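Local coordinates for TbpB (Actinobacillus pleuropneumoniae, PDB 3HOL), which probably binds host transferrin at the bacterial surface as the lipoprotein component of the transferrin receptor used in iron acquisition, at residues E113-Q118 and S268-V273; Q118-T123 and V177-K182. All coordinates share one frame; numbering follows the deposited sequence.

Interaction 1 of 2, residues E113-Q118 and S268-V273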
ATOM      1  N   GLU A 113       5.685  -7.170  -4.403  1.00  9.75           N
ATOM      2  CA  GLU A 113       6.973  -7.851  -4.441  1.00 10.41           C
ATOM      3  C   GLU A 113       8.069  -6.806  -4.590  1.00 11.82           C
ATOM      4  O   GLU A 113       7.863  -5.759  -5.231  1.00 11.50           O
ATOM      5  CB  GLU A 113       7.037  -8.845  -5.607  1.00 11.51           C
ATOM      6  CG  GLU A 113       5.915  -9.874  -5.611  1.00 14.04           C
ATOM      7  CD  GLU A 113       6.109 -11.017  -6.653  1.00 24.73           C
ATOM      8  OE1 GLU A 113       7.102 -11.038  -7.421  1.00 25.74           O
ATOM      9  OE2 GLU A 113       5.259 -11.912  -6.689  1.00 28.43           O
ATOM     10  N   LEU A 114       9.222  -7.082  -3.969  1.00 10.64           N
ATOM     11  CA  LEU A 114      10.417  -6.269  -4.106  1.00 10.64           C
ATOM     12  C   LEU A 114      11.579  -7.093  -4.707  1.00 10.81           C
ATOM     13  O   LEU A 114      11.624  -8.322  -4.499  1.00  9.66           O
ATOM     14  CB  LEU A 114      10.856  -5.788  -2.697  1.00 11.15           C
ATOM     15  CG  LEU A 114       9.869  -4.922  -1.890  1.00 10.92           C
ATOM     16  CD1 LEU A 114      10.574  -4.498  -0.597  1.00 10.18           C
ATOM     17  CD2 LEU A 114       9.488  -3.676  -2.666  1.00 11.20           C
ATOM     18  N   PRO A 115      12.520  -6.415  -5.406  1.00 10.53           N
ATOM     19  CA  PRO A 115      13.756  -7.068  -5.846  1.00 11.27           C
ATOM     20  C   PRO A 115      14.438  -7.707  -4.645  1.00 12.94           C
ATOM     21  O   PRO A 115      14.356  -7.187  -3.514  1.00 12.69           O
ATOM     22  CB  PRO A 115      14.568  -5.928  -6.446  1.00 11.45           C
ATOM     23  CG  PRO A 115      13.494  -4.924  -6.932  1.00  9.95           C
ATOM     24  CD  PRO A 115      12.403  -5.029  -5.917  1.00  8.84           C
ATOM     25  N   VAL A 116      15.027  -8.877  -4.870  1.00 14.99           N
ATOM     26  CA  VAL A 116      15.644  -9.669  -3.783  1.00 17.33           C
ATOM     27  C   VAL A 116      16.972  -9.077  -3.336  1.00 17.88           C
ATOM     28  O   VAL A 116      17.207  -8.871  -2.152  1.00 17.87           O
ATOM     29  CB  VAL A 116      15.897 -11.168  -4.191  1.00 18.22           C
ATOM     30  CG1 VAL A 116      16.337 -11.959  -2.968  1.00 18.17           C
ATOM     31  CG2 VAL A 116      14.629 -11.777  -4.713  1.00 19.86           C
ATOM     32  N   ASN A 117      17.853  -8.799  -4.272  1.00 20.01           N
ATOM     33  CA  ASN A 117      19.153  -8.318  -3.851  1.00 22.25           C
ATOM     34  C   ASN A 117      19.867  -7.401  -4.828  1.00 22.93           C
ATOM     35  O   ASN A 117      20.943  -6.917  -4.498  1.00 24.46           O
ATOM     36  CB  ASN A 117      20.050  -9.504  -3.460  1.00 23.41           C
ATOM     37  CG  ASN A 117      20.288 -10.468  -4.611  1.00 27.22           C
ATOM     38  OD1 ASN A 117      21.319 -11.150  -4.669  1.00 32.68           O
ATOM     39  ND2 ASN A 117      19.334 -10.546  -5.528  1.00 33.48           N
ATOM     40  N   GLN A 118      19.277  -7.137  -6.003  1.00 21.88           N
ATOM     41  CA  GLN A 118      19.958  -6.324  -7.042  1.00 22.22           C
ATOM     42  C   GLN A 118      20.034  -4.878  -6.565  1.00 20.44           C
ATOM     43  O   GLN A 118      19.046  -4.384  -6.012  1.00 21.34           O
ATOM     44  CB  GLN A 118      19.191  -6.375  -8.375  1.00 22.13           C
ATOM     45  CG  GLN A 118      19.979  -5.893  -9.593  1.00 25.25           C
ATOM     46  CD  GLN A 118      19.293  -6.221 -10.935  1.00 25.64           C
ATOM     47  OE1 GLN A 118      18.660  -7.270 -11.109  1.00 27.07           O
ATOM     48  NE2 GLN A 118      19.437  -5.326 -11.878  1.00 28.44           N
ATOM     49  N   SER A 268      16.621  -5.105 -15.602  1.00 26.61           N
ATOM     50  CA  SER A 268      15.976  -6.062 -16.539  1.00 29.01           C
ATOM     51  C   SER A 268      15.845  -7.428 -15.908  1.00 28.99           C
ATOM     52  O   SER A 268      16.827  -7.937 -15.361  1.00 28.47           O
ATOM     53  CB  SER A 268      16.843  -6.263 -17.784  1.00 29.36           C
ATOM     54  OG  SER A 268      17.315  -5.031 -18.305  1.00 35.08           O
ATOM     55  N   ASN A 269      14.664  -8.042 -16.025  1.00 29.58           N
ATOM     56  CA  ASN A 269      14.463  -9.416 -15.516  1.00 30.60           C
ATOM     57  C   ASN A 269      14.937  -9.533 -14.049  1.00 28.92           C
ATOM     58  O   ASN A 269      15.798 -10.366 -13.727  1.00 29.46           O
ATOM     59  CB  ASN A 269      15.218 -10.467 -16.380  1.00 31.75           C
ATOM     60  CG  ASN A 269      14.669 -10.596 -17.813  1.00 36.43           C
ATOM     61  OD1 ASN A 269      14.931  -9.745 -18.680  1.00 41.31           O
ATOM     62  ND2 ASN A 269      13.944 -11.686 -18.075  1.00 39.40           N
ATOM     63  N   VAL A 270      14.412  -8.655 -13.192  1.00 25.92           N
ATOM     64  CA  VAL A 270      14.828  -8.573 -11.808  1.00 22.87           C
ATOM     65  C   VAL A 270      14.137  -9.686 -11.013  1.00 21.65           C
ATOM     66  O   VAL A 270      12.916  -9.824 -11.114  1.00 22.06           O
ATOM     67  CB  VAL A 270      14.433  -7.168 -11.247  1.00 22.88           C
ATOM     68  CG1 VAL A 270      14.599  -7.122  -9.747  1.00 20.70           C
ATOM     69  CG2 VAL A 270      15.255  -6.070 -11.945  1.00 21.49           C
ATOM     70  N   ASP A 271      14.905 -10.461 -10.243  1.00 19.91           N
ATOM     71  CA  ASP A 271      14.376 -11.509  -9.357  1.00 20.06           C
ATOM     72  C   ASP A 271      13.707 -10.826  -8.169  1.00 18.40           C
ATOM     73  O   ASP A 271      14.282  -9.896  -7.587  1.00 17.75           O
ATOM     74  CB  ASP A 271      15.495 -12.356  -8.734  1.00 21.32           C
ATOM     75  CG  ASP A 271      16.389 -13.074  -9.756  1.00 25.47           C
ATOM     76  OD1 ASP A 271      15.925 -13.431 -10.865  1.00 25.37           O
ATOM     77  OD2 ASP A 271      17.569 -13.310  -9.394  1.00 26.76           O
ATOM     78  N   THR A 272      12.517 -11.276  -7.797  1.00 17.04           N
ATOM     79  CA  THR A 272      11.764 -10.592  -6.738  1.00 15.93           C
ATOM     80  C   THR A 272      11.326 -11.572  -5.673  1.00 16.22           C
ATOM     81  O   THR A 272      11.319 -12.797  -5.922  1.00 15.87           O
ATOM     82  CB  THR A 272      10.554  -9.801  -7.304  1.00 16.30           C
ATOM     83  OG1 THR A 272       9.665 -10.717  -7.944  1.00 17.91           O
ATOM     84  CG2 THR A 272      10.990  -8.782  -8.352  1.00 13.53           C
ATOM     85  N   VAL A 273      11.024 -11.053  -4.465  1.00 14.54           N
ATOM     86  CA  VAL A 273      10.364 -11.826  -3.413  1.00 14.09           C
ATOM     87  C   VAL A 273       9.068 -11.118  -2.972  1.00 13.82           C
ATOM     88  O   VAL A 273       9.007  -9.884  -2.951  1.00 12.16           O
ATOM     89  CB  VAL A 273      11.243 -11.990  -2.126  1.00 14.14           C
ATOM     90  CG1 VAL A 273      12.248 -13.100  -2.300  1.00 14.95           C
ATOM     91  CG2 VAL A 273      11.942 -10.665  -1.694  1.00 14.34           C
TER
HETATM   92  O   HOH W   1      18.472 -13.009  -6.654  1.00 22.39           O
HETATM   93  O   HOH W   2      17.873  -9.659  -9.784  1.00 22.89           O
HETATM   94  O   HOH W   3      17.002  -8.788  -7.389  1.00 25.55           O
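With a first torsion of -55° and an extended chain beyond CG, E113 stretches over to T272, whose chi1 of 61° sets its hydroxyl between its own backbone N and carbonyl carbon. T272 OG1 donates to E113 OE1 over 2.6 Å, arriving nearly along the carboxylate C-O axis, and the two side chains cross at about a right angle. K242 and R274 lie near the same carboxylate in long, weak ion pairs.

Backbone bonds run beside this grip. L114 and V273 form an antiparallel hydrogen-bonded pair, V273 N lying 2.8 Å from L114 O and L114 N 3.0 Å from V273 O. P115 and T272 follow as a non-hydrogen-bonded pair, and V116 N then donates to D271 O. That carbonyl also accepts a water that takes the N-H of Q118, and a second water joins Q118 OE1 to D271 N.

Two apolar contacts accompany the ladder: V270 CG1 packs on P115 CB at 3.5 Å, and V116 CG2 on V273 CG1 at 3.6 Å. Through this short antiparallel ladder, 113-115 forms an edge strand of the C-lobe handle sheet, paired with strand 272-282.

Interaction 2 of 2, residues Q118-T123 and V177-K182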
ATOM      1  N   GLN A 118      19.277  -7.137  -6.003  1.00 21.88           N
ATOM      2  CA  GLN A 118      19.958  -6.324  -7.042  1.00 22.22           C
ATOM      3  C   GLN A 118      20.034  -4.878  -6.565  1.00 20.44           C
ATOM      4  O   GLN A 118      19.046  -4.384  -6.012  1.00 21.34           O
ATOM      5  CB  GLN A 118      19.191  -6.375  -8.375  1.00 22.13           C
ATOM      6  CG  GLN A 118      19.979  -5.893  -9.593  1.00 25.25           C
ATOM      7  CD  GLN A 118      19.293  -6.221 -10.935  1.00 25.64           C
ATOM      8  OE1 GLN A 118      18.660  -7.270 -11.109  1.00 27.07           O
ATOM      9  NE2 GLN A 118      19.437  -5.326 -11.878  1.00 28.44           N
ATOM     10  N   LEU A 119      21.182  -4.216  -6.735  1.00 16.56           N
ATOM     11  CA  LEU A 119      21.331  -2.794  -6.324  1.00 15.32           C
ATOM     12  C   LEU A 119      20.775  -1.959  -7.472  1.00 14.62           C
ATOM     13  O   LEU A 119      21.301  -2.008  -8.576  1.00 14.57           O
ATOM     14  CB  LEU A 119      22.805  -2.477  -6.029  1.00 14.14           C
ATOM     15  CG  LEU A 119      23.285  -1.077  -5.630  1.00 14.07           C
ATOM     16  CD1 LEU A 119      22.660  -0.607  -4.309  1.00 15.61           C
ATOM     17  CD2 LEU A 119      24.817  -1.166  -5.501  1.00 12.75           C
ATOM     18  N   LEU A 120      19.661  -1.270  -7.242  1.00 13.30           N
ATOM     19  CA  LEU A 120      18.943  -0.631  -8.346  1.00 11.61           C
ATOM     20  C   LEU A 120      18.892   0.896  -8.254  1.00 10.66           C
ATOM     21  O   LEU A 120      18.642   1.461  -7.185  1.00  9.81           O
ATOM     22  CB  LEU A 120      17.526  -1.217  -8.473  1.00 10.97           C
ATOM     23  CG  LEU A 120      17.401  -2.631  -9.080  1.00 10.95           C
ATOM     24  CD1 LEU A 120      16.024  -3.172  -8.722  1.00 12.96           C
ATOM     25  CD2 LEU A 120      17.616  -2.621 -10.583  1.00 12.06           C
ATOM     26  N   THR A 121      19.154   1.545  -9.377  1.00  9.39           N
ATOM     27  CA  THR A 121      19.154   3.031  -9.444  1.00 10.62           C
ATOM     28  C   THR A 121      17.845   3.475 -10.054  1.00  9.96           C
ATOM     29  O   THR A 121      17.529   3.047 -11.140  1.00  9.13           O
ATOM     30  CB  THR A 121      20.345   3.525 -10.306  1.00 10.99           C
ATOM     31  OG1 THR A 121      21.526   3.251  -9.573  1.00 15.56           O
ATOM     32  CG2 THR A 121      20.278   5.029 -10.567  1.00 12.49           C
ATOM     33  N   TYR A 122      17.070   4.300  -9.333  1.00  9.20           N
ATOM     34  CA  TYR A 122      15.856   4.895  -9.906  1.00  7.81           C
ATOM     35  C   TYR A 122      16.236   6.326 -10.310  1.00  8.62           C
ATOM     36  O   TYR A 122      16.800   7.084  -9.492  1.00  9.53           O
ATOM     37  CB  TYR A 122      14.773   4.957  -8.846  1.00  6.69           C
ATOM     38  CG  TYR A 122      14.235   3.625  -8.426  1.00  7.58           C
ATOM     39  CD1 TYR A 122      12.963   3.222  -8.830  1.00  4.10           C
ATOM     40  CD2 TYR A 122      14.992   2.757  -7.616  1.00  8.57           C
ATOM     41  CE1 TYR A 122      12.423   1.958  -8.410  1.00  9.75           C
ATOM     42  CE2 TYR A 122      14.475   1.488  -7.210  1.00  9.75           C
ATOM     43  CZ  TYR A 122      13.194   1.118  -7.612  1.00  9.38           C
ATOM     44  OH  TYR A 122      12.680  -0.078  -7.218  1.00 10.54           O
ATOM     45  N   THR A 123      15.874   6.706 -11.531  1.00  8.16           N
ATOM     46  CA  THR A 123      16.153   8.004 -12.068  1.00  8.30           C
ATOM     47  C   THR A 123      14.872   8.695 -12.461  1.00  7.27           C
ATOM     48  O   THR A 123      13.978   8.066 -13.060  1.00  6.50           O
ATOM     49  CB  THR A 123      17.052   7.877 -13.321  1.00  8.71           C
ATOM     50  OG1 THR A 123      18.294   7.269 -12.923  1.00 13.36           O
ATOM     51  CG2 THR A 123      17.411   9.260 -13.831  1.00 12.04           C
ATOM     52  N   VAL A 177      18.864   2.039  -4.492  1.00  8.83           N
ATOM     53  CA  VAL A 177      18.196   1.214  -3.487  1.00  8.10           C
ATOM     54  C   VAL A 177      18.930  -0.128  -3.371  1.00  9.49           C
ATOM     55  O   VAL A 177      19.070  -0.869  -4.358  1.00  9.78           O
ATOM     56  CB  VAL A 177      16.687   0.990  -3.784  1.00  7.45           C
ATOM     57  CG1 VAL A 177      16.026   0.113  -2.668  1.00  6.98           C
ATOM     58  CG2 VAL A 177      15.959   2.375  -3.887  1.00  6.79           C
ATOM     59  N   ASP A 178      19.362  -0.430  -2.147  1.00  8.88           N
ATOM     60  CA  ASP A 178      19.915  -1.748  -1.842  1.00  9.76           C
ATOM     61  C   ASP A 178      18.810  -2.546  -1.179  1.00 10.03           C
ATOM     62  O   ASP A 178      18.529  -2.352   0.007  1.00  9.97           O
ATOM     63  CB  ASP A 178      21.151  -1.620  -0.937  1.00  8.77           C
ATOM     64  CG  ASP A 178      21.891  -2.982  -0.732  1.00 11.40           C
ATOM     65  OD1 ASP A 178      21.279  -4.054  -0.889  1.00 12.83           O
ATOM     66  OD2 ASP A 178      23.098  -2.952  -0.407  1.00 13.55           O
ATOM     67  N   PHE A 179      18.132  -3.401  -1.954  1.00  8.81           N
ATOM     68  CA  PHE A 179      17.013  -4.144  -1.395  1.00  9.64           C
ATOM     69  C   PHE A 179      17.453  -5.194  -0.352  1.00 10.58           C
ATOM     70  O   PHE A 179      16.666  -5.575   0.538  1.00  9.38           O
ATOM     71  CB  PHE A 179      16.147  -4.756  -2.523  1.00  9.44           C
ATOM     72  CG  PHE A 179      15.303  -3.705  -3.265  1.00  9.88           C
ATOM     73  CD1 PHE A 179      15.761  -3.127  -4.460  1.00  8.87           C
ATOM     74  CD2 PHE A 179      14.085  -3.275  -2.738  1.00  6.21           C
ATOM     75  CE1 PHE A 179      14.969  -2.135  -5.146  1.00  8.99           C
ATOM     76  CE2 PHE A 179      13.291  -2.303  -3.388  1.00  7.89           C
ATOM     77  CZ  PHE A 179      13.744  -1.706  -4.581  1.00  8.45           C
ATOM     78  N   ALA A 180      18.718  -5.618  -0.448  1.00 10.40           N
ATOM     79  CA  ALA A 180      19.254  -6.582   0.513  1.00 11.84           C
ATOM     80  C   ALA A 180      19.327  -5.981   1.897  1.00 12.38           C
ATOM     81  O   ALA A 180      19.053  -6.688   2.871  1.00 13.10           O
ATOM     82  CB  ALA A 180      20.660  -7.146   0.065  1.00 12.30           C
ATOM     83  N   THR A 181      19.667  -4.695   2.000  1.00 10.78           N
ATOM     84  CA  THR A 181      19.736  -4.041   3.294  1.00 11.56           C
ATOM     85  C   THR A 181      18.504  -3.156   3.650  1.00 11.08           C
ATOM     86  O   THR A 181      18.433  -2.625   4.761  1.00 10.82           O
ATOM     87  CB  THR A 181      20.976  -3.195   3.387  1.00 12.10           C
ATOM     88  OG1 THR A 181      20.967  -2.242   2.323  1.00 12.30           O
ATOM     89  CG2 THR A 181      22.226  -4.071   3.226  1.00 12.30           C
ATOM     90  N   LYS A 182      17.562  -3.017   2.715  1.00 10.18           N
ATOM     91  CA  LYS A 182      16.405  -2.124   2.853  1.00 10.10           C
ATOM     92  C   LYS A 182      16.827  -0.674   3.130  1.00  9.66           C
ATOM     93  O   LYS A 182      16.262   0.020   3.999  1.00  9.55           O
ATOM     94  CB  LYS A 182      15.421  -2.669   3.900  1.00 10.67           C
ATOM     95  CG  LYS A 182      14.767  -3.981   3.395  1.00 11.94           C
ATOM     96  CD  LYS A 182      13.570  -4.414   4.269  1.00 14.57           C
ATOM     97  CE  LYS A 182      12.970  -5.747   3.807  1.00 16.13           C
ATOM     98  NZ  LYS A 182      12.094  -5.631   2.559  1.00 15.65           N
TER
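L120 O accepts the N-H of V177 at 2.8 Å (L120 O to V177 N), with an almost straight N-H...O angle of 174°. The return bond, from L120 N to V177 O, is 3.0 Å long, so the two residues make an antiparallel hydrogen-bonded pair with both side chains on one face of the sheet. On the other face L119 lies over the strand, its CD1 3.8 Å from D178 CB.

Beyond D178 the chain turns, and the ring of F179 folds back beneath its own strand: V177 CG1 sits over the ring centre, 3.4 Å above the plane. Q118 O and Y122 OH lie at the edge of the same ring, in its plane, with Y122 OH 3.3 Å from F179 CZ. The pairing joins the first two long strands of the eight-stranded antiparallel barrel of the N lobe, 119-133 and 171-178, at the end where the second strand turns toward 183-190.

Y122 and F179 approach from opposite directions. With chi1 at -69°, CG of Y122 stands beside its backbone N, and the ring crosses V177 obliquely, its CE2 3.7 Å from V177 CG2. The phenol hydroxyl is hydrogen-bonded to A243 O, which would limit swinging of the ring, and H265 meets that ring edge-to-face. L120 CD1 reaches F179 CE1 obliquely at 3.9 Å, while the ring of F238 meets that of F179 with the planes about 50° apart.

Overall arrangement
From the N terminus, the chain completes the five-stranded sheet with strand 101-107, runs through strand 113-115 and, within a few residues, enters the barrel as strand 119-133. The return of strand 171-178 closes the shorter loop in interaction 2, with 53 residues between its segments. The chain then goes round the barrel to strand 257-265 before segment 268-273 meets 113-118, so interaction 1 closes a loop of 149 residues within which interaction 2 is nested. Q118 belongs to both, their centres lie about 9 Å apart, and P115 packs directly on F179 and L120. Interaction 2 joins two neighbouring barrel strands, whereas interaction 1 ties the segment leading into the barrel to the C-lobe handle sheet.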